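VP5 (Halorubrum pleomorphic virus 2, PDB 6QGI) is an envelope protein of a haloarchaeal pleomorphic virus and probably mediates fusion of the viral membrane with that of its host. Local coordinates at residues Q63-G68 and L293-D298; S104-V109 and D236-N241; G326-G331 and T460-S465. One frame throughout, in Å; residues are numbered along the deposited sequence.

Interaction 1. Residues Q63-G68 and L293-D298; sequences QNILDG and LNVPVD
L293 points its side chain at the start of helix 66-86 and fits against the turn formed by I65 to G68. Its CG lies anti to its own carbonyl carbon (chi1 -77°), which carries the two methyl branches across to the other segment. The branches then do different work. CD2 lies against backbone: L293 CD2 is 3.7 Å from G68 C and 3.9 Å from I65 O. CD1 turns to the side chain of I65, and L293 CD1 and I65 CD1 are 4.3 Å apart. The other branch of I65 is directed to V295, with I65 CG2 4.5 Å from V295 CG2. I65 therefore serves both apolar partners, one with each branch.

G68 brings backbone to backbone. Its CA is 4.3 Å from the CA of L293. G68 CA lies 3.0 Å from L293 O, so the two backbones meet directly. The turn on the first segment is closed by a weak bond from G68 N to I65 O. On the second segment, L293 is the first residue to leave helix 285-292. N294, with positive phi, is the C-prime residue of a Schellman motif, in which V295 N bonds to L290 O and N294 N to I291 O. The contact thus joins the beginning of one helix to the end of another. V16 and L20 add to its apolar surroundings.

No hydrogen bond crosses between the two segments. Their cohesion comes from buried aliphatic contact and from the close fit at G68, so it depends on shape rather than on charge.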
loop_
_atom_site.group_PDB
_atom_site.type_symbol
_atom_site.label_atom_id
_atom_site.label_comp_id
_atom_site.label_asym_id
_atom_site.label_seq_id
_atom_site.Cartn_x
_atom_site.Cartn_y
_atom_site.Cartn_z
ATOM N N GLN A 63 4.000 5.115 5.169
ATOM C CA GLN A 63 4.026 6.195 6.160
ATOM C C GLN A 63 4.879 7.352 5.667
ATOM O O GLN A 63 4.790 8.459 6.206
ATOM C CB GLN A 63 4.574 5.705 7.519
ATOM C CG GLN A 63 4.283 4.244 7.857
ATOM C CD GLN A 63 5.329 3.281 7.344
ATOM O OE1 GLN A 63 6.083 3.566 6.407
ATOM N NE2 GLN A 63 5.396 2.111 7.959
ATOM N N ASN A 64 5.709 7.095 4.642
ATOM C CA ASN A 64 6.654 8.060 4.085
ATOM C C ASN A 64 6.101 8.846 2.891
ATOM O O ASN A 64 6.860 9.582 2.250
ATOM C CB ASN A 64 7.947 7.347 3.694
ATOM C CG ASN A 64 8.692 6.789 4.876
ATOM O OD1 ASN A 64 8.885 7.458 5.901
ATOM N ND2 ASN A 64 9.136 5.547 4.756
ATOM N N ILE A 65 4.789 8.735 2.618
ATOM C CA ILE A 65 4.125 9.473 1.532
ATOM C C ILE A 65 3.476 10.754 2.100
ATOM O O ILE A 65 2.945 11.560 1.333
ATOM C CB ILE A 65 3.096 8.600 0.742
ATOM C CG1 ILE A 65 1.971 8.056 1.657
ATOM C CG2 ILE A 65 3.797 7.482 -0.053
ATOM C CD1 ILE A 65 0.710 7.737 1.020
ATOM N N LEU A 66 3.534 10.939 3.441
ATOM C CA LEU A 66 2.964 12.080 4.159
ATOM C C LEU A 66 3.711 13.381 3.859
ATOM O O LEU A 66 3.120 14.456 4.001
ATOM C CB LEU A 66 2.894 11.830 5.670
ATOM C CG LEU A 66 1.846 10.813 6.130
ATOM C CD1 LEU A 66 2.151 10.317 7.519
ATOM C CD2 LEU A 66 0.430 11.383 6.072
ATOM N N ASP A 67 4.981 13.292 3.394
ATOM C CA ASP A 67 5.752 14.463 2.949
ATOM C C ASP A 67 5.059 15.039 1.706
ATOM O O ASP A 67 5.010 16.258 1.524
ATOM C CB ASP A 67 7.222 14.094 2.655
ATOM C CG ASP A 67 8.228 14.518 3.717
ATOM O OD1 ASP A 67 8.042 15.602 4.322
ATOM O OD2 ASP A 67 9.220 13.780 3.924
ATOM N N GLY A 68 4.476 14.141 0.907
ATOM C CA GLY A 68 3.689 14.468 -0.272
ATOM C C GLY A 68 2.341 15.059 0.084
ATOM O O GLY A 68 1.792 15.844 -0.690
ATOM N N LEU A 293 1.701 12.984 -5.398
ATOM C CA LEU A 293 2.215 13.118 -4.032
ATOM C C LEU A 293 3.694 13.524 -4.049
ATOM O O LEU A 293 4.341 13.547 -3.005
ATOM C CB LEU A 293 2.002 11.825 -3.229
ATOM C CG LEU A 293 0.575 11.593 -2.733
ATOM C CD1 LEU A 293 0.295 10.122 -2.547
ATOM C CD2 LEU A 293 0.286 12.382 -1.455
ATOM N N ASN A 294 4.212 13.877 -5.244
ATOM C CA ASN A 294 5.570 14.359 -5.502
ATOM C C ASN A 294 6.660 13.446 -4.889
ATOM O O ASN A 294 7.603 13.911 -4.234
ATOM C CB ASN A 294 5.714 15.804 -5.015
ATOM C CG ASN A 294 6.899 16.520 -5.586
ATOM O OD1 ASN A 294 7.163 16.473 -6.795
ATOM N ND2 ASN A 294 7.640 17.192 -4.715
ATOM N N VAL A 295 6.531 12.143 -5.133
ATOM C CA VAL A 295 7.496 11.156 -4.659
ATOM C C VAL A 295 8.578 11.045 -5.750
ATOM O O VAL A 295 8.209 10.815 -6.900
ATOM C CB VAL A 295 6.793 9.803 -4.329
ATOM C CG1 VAL A 295 7.800 8.703 -4.014
ATOM C CG2 VAL A 295 5.802 9.965 -3.178
ATOM N N PRO A 296 9.890 11.264 -5.448
ATOM C CA PRO A 296 10.922 11.167 -6.508
ATOM C C PRO A 296 10.774 9.895 -7.347
ATOM O O PRO A 296 10.580 8.809 -6.794
ATOM C CB PRO A 296 12.236 11.184 -5.729
ATOM C CG PRO A 296 11.916 11.924 -4.485
ATOM C CD PRO A 296 10.490 11.611 -4.142
ATOM N N VAL A 297 10.754 10.051 -8.682
ATOM C CA VAL A 297 10.531 8.950 -9.622
ATOM C C VAL A 297 11.564 8.965 -10.756
ATOM O O VAL A 297 12.026 10.032 -11.164
ATOM C CB VAL A 297 9.080 9.023 -10.216
ATOM C CG1 VAL A 297 8.881 8.042 -11.361
ATOM C CG2 VAL A 297 8.011 8.790 -9.156
ATOM N N ASP A 298 11.879 7.771 -11.287
ATOM C CA ASP A 298 12.705 7.596 -12.468
ATOM C C ASP A 298 11.827 6.950 -13.537
ATOM O O ASP A 298 11.776 5.722 -13.669
ATOM C CB ASP A 298 13.988 6.792 -12.199
ATOM C CG ASP A 298 14.980 6.764 -13.360
ATOM O OD1 ASP A 298 14.559 6.993 -14.519
ATOM O OD2 ASP A 298 16.168 6.516 -13.114
#

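Interaction 2. Residues S104-V109 and D236-N241; sequences SYLTTV and DTVLQN
Two long helices, 91-133 and 225-253, pack side by side here through a small buried leucine-valine contact. L106 is the residue of the first helix that makes it. Its side chain points toward the second helix and meets V238 and L239, which are neighbours in sequence. L106 CD2 is 4.3 Å from V238 CG1. The L106 side chain also lies against L239, but the exact fit of their terminal CD1 methyls is doubtful. The two leucine side chains cross obliquely.

L239 does not aim straight at its partner. Its CG is anti to the backbone N (chi1 175°), and this directs the side chain along the flank of helix 91-133. How close its end comes to L106 is doubtful. The helices are close at this level, with the CA atoms of L106 and L239 6.9 Å apart.

The contact belongs to the largely helical part of the chain, within the envelope protein N-terminal family region. A third helix, 66-86, adjoins the same place: V69 touches both L106 and Y105. L239 also lies against V102, N103 and Q110 of helix 91-133, so it packs along more than one turn of that helix.

No hydrogen bond runs between the two segments. Segments 104-109 and 236-241 run antiparallel, and L106, V238 and L239 are all buried between them.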
loop_
_atom_site.group_PDB
_atom_site.type_symbol
_atom_site.label_atom_id
_atom_site.label_comp_id
_atom_site.label_asym_id
_atom_site.label_seq_id
_atom_site.Cartn_x
_atom_site.Cartn_y
_atom_site.Cartn_z
ATOM N N SER A 104 -9.689 21.302 4.800
ATOM C CA SER A 104 -10.595 20.552 3.925
ATOM C C SER A 104 -9.906 19.316 3.344
ATOM O O SER A 104 -10.485 18.227 3.349
ATOM C CB SER A 104 -11.108 21.442 2.796
ATOM O OG SER A 104 -12.170 20.824 2.093
ATOM N N TYR A 105 -8.668 19.491 2.855
ATOM C CA TYR A 105 -7.873 18.425 2.268
ATOM C C TYR A 105 -7.395 17.434 3.351
ATOM O O TYR A 105 -7.494 16.221 3.138
ATOM C CB TYR A 105 -6.691 19.002 1.461
ATOM C CG TYR A 105 -5.591 18.004 1.162
ATOM C CD1 TYR A 105 -5.850 16.852 0.422
ATOM C CD2 TYR A 105 -4.296 18.208 1.619
ATOM C CE1 TYR A 105 -4.846 15.924 0.161
ATOM C CE2 TYR A 105 -3.283 17.293 1.352
ATOM C CZ TYR A 105 -3.563 16.148 0.630
ATOM O OH TYR A 105 -2.552 15.261 0.365
ATOM N N LEU A 106 -6.901 17.938 4.498
ATOM C CA LEU A 106 -6.411 17.075 5.577
ATOM C C LEU A 106 -7.556 16.342 6.284
ATOM O O LEU A 106 -7.302 15.268 6.823
ATOM C CB LEU A 106 -5.497 17.816 6.575
ATOM C CG LEU A 106 -4.163 18.274 5.943
ATOM C CD1 LEU A 106 -3.423 19.184 6.806
ATOM C CD2 LEU A 106 -3.263 17.123 5.624
ATOM N N THR A 107 -8.811 16.845 6.201
ATOM C CA THR A 107 -9.984 16.150 6.752
ATOM C C THR A 107 -10.229 14.902 5.900
ATOM O O THR A 107 -10.466 13.839 6.460
ATOM C CB THR A 107 -11.206 17.090 6.836
ATOM O OG1 THR A 107 -10.961 18.003 7.895
ATOM C CG2 THR A 107 -12.520 16.364 7.123
ATOM N N THR A 108 -10.105 15.027 4.561
ATOM C CA THR A 108 -10.284 13.934 3.602
ATOM C C THR A 108 -9.193 12.876 3.808
ATOM O O THR A 108 -9.475 11.697 3.639
ATOM C CB THR A 108 -10.312 14.478 2.165
ATOM O OG1 THR A 108 -11.302 15.504 2.078
ATOM C CG2 THR A 108 -10.626 13.411 1.135
ATOM N N VAL A 109 -7.975 13.287 4.211
ATOM C CA VAL A 109 -6.864 12.362 4.470
ATOM C C VAL A 109 -7.126 11.660 5.807
ATOM O O VAL A 109 -7.088 10.428 5.844
ATOM C CB VAL A 109 -5.466 13.046 4.409
ATOM C CG1 VAL A 109 -4.348 12.080 4.791
ATOM C CG2 VAL A 109 -5.207 13.635 3.028
ATOM N N ASP A 236 -0.560 14.475 11.916
ATOM C CA ASP A 236 -0.910 15.551 12.838
ATOM C C ASP A 236 0.178 16.624 12.827
ATOM O O ASP A 236 -0.138 17.809 12.935
ATOM C CB ASP A 236 -1.129 15.001 14.258
ATOM C CG ASP A 236 -1.808 15.984 15.185
ATOM O OD1 ASP A 236 -3.011 16.270 14.973
ATOM O OD2 ASP A 236 -1.141 16.470 16.123
ATOM N N THR A 237 1.455 16.207 12.669
ATOM C CA THR A 237 2.613 17.103 12.578
ATOM C C THR A 237 2.483 17.922 11.283
ATOM O O THR A 237 2.668 19.141 11.316
ATOM C CB THR A 237 3.929 16.299 12.664
ATOM O OG1 THR A 237 3.985 15.624 13.924
ATOM C CG2 THR A 237 5.171 17.165 12.499
ATOM N N VAL A 238 2.107 17.256 10.167
ATOM C CA VAL A 238 1.912 17.859 8.843
ATOM C C VAL A 238 0.820 18.944 8.927
ATOM O O VAL A 238 1.053 20.059 8.470
ATOM C CB VAL A 238 1.612 16.778 7.760
ATOM C CG1 VAL A 238 0.944 17.371 6.522
ATOM C CG2 VAL A 238 2.884 16.036 7.367
ATOM N N LEU A 239 -0.333 18.630 9.556
ATOM C CA LEU A 239 -1.458 19.553 9.709
ATOM C C LEU A 239 -1.059 20.805 10.485
ATOM O O LEU A 239 -1.427 21.904 10.076
ATOM C CB LEU A 239 -2.650 18.844 10.386
ATOM C CG LEU A 239 -3.891 19.680 10.743
ATOM C CD1 LEU A 239 -4.571 20.241 9.515
ATOM C CD2 LEU A 239 -4.872 18.872 11.541
ATOM N N GLN A 240 -0.279 20.644 11.566
ATOM C CA GLN A 240 0.186 21.747 12.404
ATOM C C GLN A 240 1.253 22.583 11.689
ATOM O O GLN A 240 1.217 23.810 11.781
ATOM C CB GLN A 240 0.724 21.226 13.748
ATOM C CG GLN A 240 -0.331 20.567 14.654
ATOM C CD GLN A 240 -1.498 21.459 15.028
ATOM O OE1 GLN A 240 -1.344 22.639 15.369
ATOM N NE2 GLN A 240 -2.699 20.903 14.976
ATOM N N ASN A 241 2.185 21.924 10.970
ATOM C CA ASN A 241 3.275 22.577 10.238
ATOM C C ASN A 241 2.774 23.348 9.020
ATOM O O ASN A 241 3.312 24.419 8.743
ATOM C CB ASN A 241 4.349 21.561 9.806
ATOM C CG ASN A 241 5.202 20.994 10.925
ATOM O OD1 ASN A 241 5.117 21.391 12.096
ATOM N ND2 ASN A 241 6.048 20.031 10.583
#

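Interaction 3. Residues G326-G331 and T460-S465; sequences GPLESG and TSFDSS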
loop_
_atom_site.group_PDB
_atom_site.type_symbol
_atom_site.label_atom_id
_atom_site.label_comp_id
_atom_site.label_asym_id
_atom_site.label_seq_id
_atom_site.Cartn_x
_atom_site.Cartn_y
_atom_site.Cartn_z
ATOM N N GLY A 326 18.918 6.220 -3.217
ATOM C CA GLY A 326 19.439 6.225 -4.571
ATOM C C GLY A 326 20.742 6.994 -4.694
ATOM O O GLY A 326 21.230 7.567 -3.716
ATOM N N PRO A 327 21.337 7.027 -5.900
ATOM C CA PRO A 327 20.845 6.413 -7.138
ATOM C C PRO A 327 21.134 4.918 -7.223
ATOM O O PRO A 327 22.260 4.482 -6.994
ATOM C CB PRO A 327 21.590 7.191 -8.229
ATOM C CG PRO A 327 22.884 7.587 -7.594
ATOM C CD PRO A 327 22.591 7.772 -6.122
ATOM N N LEU A 328 20.095 4.141 -7.532
ATOM C CA LEU A 328 20.171 2.697 -7.732
ATOM C C LEU A 328 21.023 2.437 -8.967
ATOM O O LEU A 328 20.944 3.203 -9.930
ATOM C CB LEU A 328 18.761 2.101 -7.867
ATOM C CG LEU A 328 17.768 2.458 -6.756
ATOM C CD1 LEU A 328 16.438 1.816 -6.991
ATOM C CD2 LEU A 328 18.300 2.065 -5.382
ATOM N N GLU A 329 21.886 1.417 -8.914
ATOM C CA GLU A 329 22.841 1.124 -9.981
ATOM C C GLU A 329 22.661 -0.277 -10.577
ATOM O O GLU A 329 22.253 -1.208 -9.874
ATOM C CB GLU A 329 24.281 1.287 -9.452
ATOM C CG GLU A 329 24.578 2.678 -8.898
ATOM C CD GLU A 329 25.718 2.841 -7.906
ATOM O OE1 GLU A 329 26.312 1.824 -7.477
ATOM O OE2 GLU A 329 26.004 4.004 -7.543
ATOM N N SER A 330 22.999 -0.420 -11.873
ATOM C CA SER A 330 22.921 -1.672 -12.633
ATOM C C SER A 330 23.950 -2.682 -12.117
ATOM O O SER A 330 25.097 -2.314 -11.848
ATOM C CB SER A 330 23.144 -1.405 -14.119
ATOM O OG SER A 330 22.809 -2.528 -14.914
ATOM N N GLY A 331 23.512 -3.928 -11.947
ATOM C CA GLY A 331 24.324 -5.043 -11.461
ATOM C C GLY A 331 24.417 -5.173 -9.951
ATOM O O GLY A 331 24.993 -6.142 -9.447
ATOM N N THR A 460 20.548 5.274 -12.004
ATOM C CA THR A 460 19.210 5.865 -12.027
ATOM C C THR A 460 19.268 7.354 -11.650
ATOM O O THR A 460 20.211 7.788 -10.987
ATOM C CB THR A 460 18.254 5.110 -11.078
ATOM O OG1 THR A 460 18.796 5.095 -9.759
ATOM C CG2 THR A 460 17.930 3.701 -11.549
ATOM N N SER A 461 18.257 8.131 -12.084
ATOM C CA SER A 461 18.106 9.560 -11.796
ATOM C C SER A 461 16.653 9.828 -11.408
ATOM O O SER A 461 15.752 9.687 -12.242
ATOM C CB SER A 461 18.538 10.412 -12.988
ATOM O OG SER A 461 18.315 11.794 -12.758
ATOM N N PHE A 462 16.428 10.177 -10.131
ATOM C CA PHE A 462 15.097 10.429 -9.581
ATOM C C PHE A 462 14.726 11.908 -9.688
ATOM O O PHE A 462 15.525 12.784 -9.357
ATOM C CB PHE A 462 14.994 9.918 -8.127
ATOM C CG PHE A 462 15.050 8.409 -8.059
ATOM C CD1 PHE A 462 13.909 7.645 -8.265
ATOM C CD2 PHE A 462 16.257 7.749 -7.855
ATOM C CE1 PHE A 462 13.972 6.252 -8.262
ATOM C CE2 PHE A 462 16.321 6.354 -7.861
ATOM C CZ PHE A 462 15.179 5.615 -8.071
ATOM N N ASP A 463 13.516 12.168 -10.200
ATOM C CA ASP A 463 12.974 13.505 -10.403
ATOM C C ASP A 463 11.719 13.743 -9.574
ATOM O O ASP A 463 10.864 12.865 -9.437
ATOM C CB ASP A 463 12.648 13.748 -11.891
ATOM C CG ASP A 463 13.839 13.941 -12.813
ATOM O OD1 ASP A 463 14.841 14.560 -12.378
ATOM O OD2 ASP A 463 13.756 13.508 -13.984
ATOM N N SER A 464 11.615 14.958 -9.046
ATOM C CA SER A 464 10.486 15.465 -8.283
ATOM C C SER A 464 10.472 16.981 -8.400
ATOM O O SER A 464 11.509 17.585 -8.686
ATOM C CB SER A 464 10.550 15.015 -6.821
ATOM O OG SER A 464 11.477 15.750 -6.037
ATOM N N SER A 465 9.302 17.593 -8.209
ATOM C CA SER A 465 9.162 19.047 -8.208
ATOM C C SER A 465 9.680 19.579 -6.881
ATOM O O SER A 465 9.732 18.828 -5.902
ATOM C CB SER A 465 7.705 19.450 -8.425
ATOM O OG SER A 465 7.243 19.035 -9.700
#
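T460 has its OG1 between its backbone N and its carbonyl carbon (chi1 56°), which sets the hydroxyl and the backbone N-H on the same acceptor, L328 O. The L328 side chain has CG anti to its carbonyl carbon (chi1 -52°), and its CD1 reaches F462.

L328 O receives two hydrogen bonds. T460 N donates to L328 O at 3.0 Å, almost in line with the C=O bond, although the N-H points at the oxygen at only 135°. T460 OG1 donates to L328 O at 2.9 Å from the flank, in the carbonyl plane and on a lone pair. The same OG1 is 2.7 Å from L328 N. T460 CG2 lies beside L328, 4.1 Å from L328 CB.

The F462 ring meets L328 at its edge, where L328 CD1 is 4.1 Å from F462 CZ and near the ring plane. P327, which follows a cis peptide bond, lies close to the T460 backbone. Strand 312-320 adds F318, which touches both L328 and F462.

The contact joins two irregular segments in the loops that follow strands 312-320 and 443-450. S330 extends the pairing through backbone bonding with T458. L328 and T460 are buried, and the two donors satisfy the carbonyl oxygen of L328; the carboxylate of D298 lies against T460. The hydroxyl bond also fixes the rotation of the T460 side chain, while the edge contact of F462 adds apolar attraction.

Interaction 1 stands between the other two. Its centre is about 16 Å from that of interaction 2 and about 14 Å from that of interaction 3. Interactions 2 and 3 are about 30 Å apart between centres and do not touch. Along the chain, interaction 2 is nested inside the loop closed by interaction 1, and interaction 3 opens later. L66 O packs on V238, which ties interactions 1 and 2 within the helical part. Towards interaction 3, V297 O probably bonds to D463 N and N294 OD1 to S465 N. Segment 293-298 thus links the helices to the strand-rich part of this probable fusion protein.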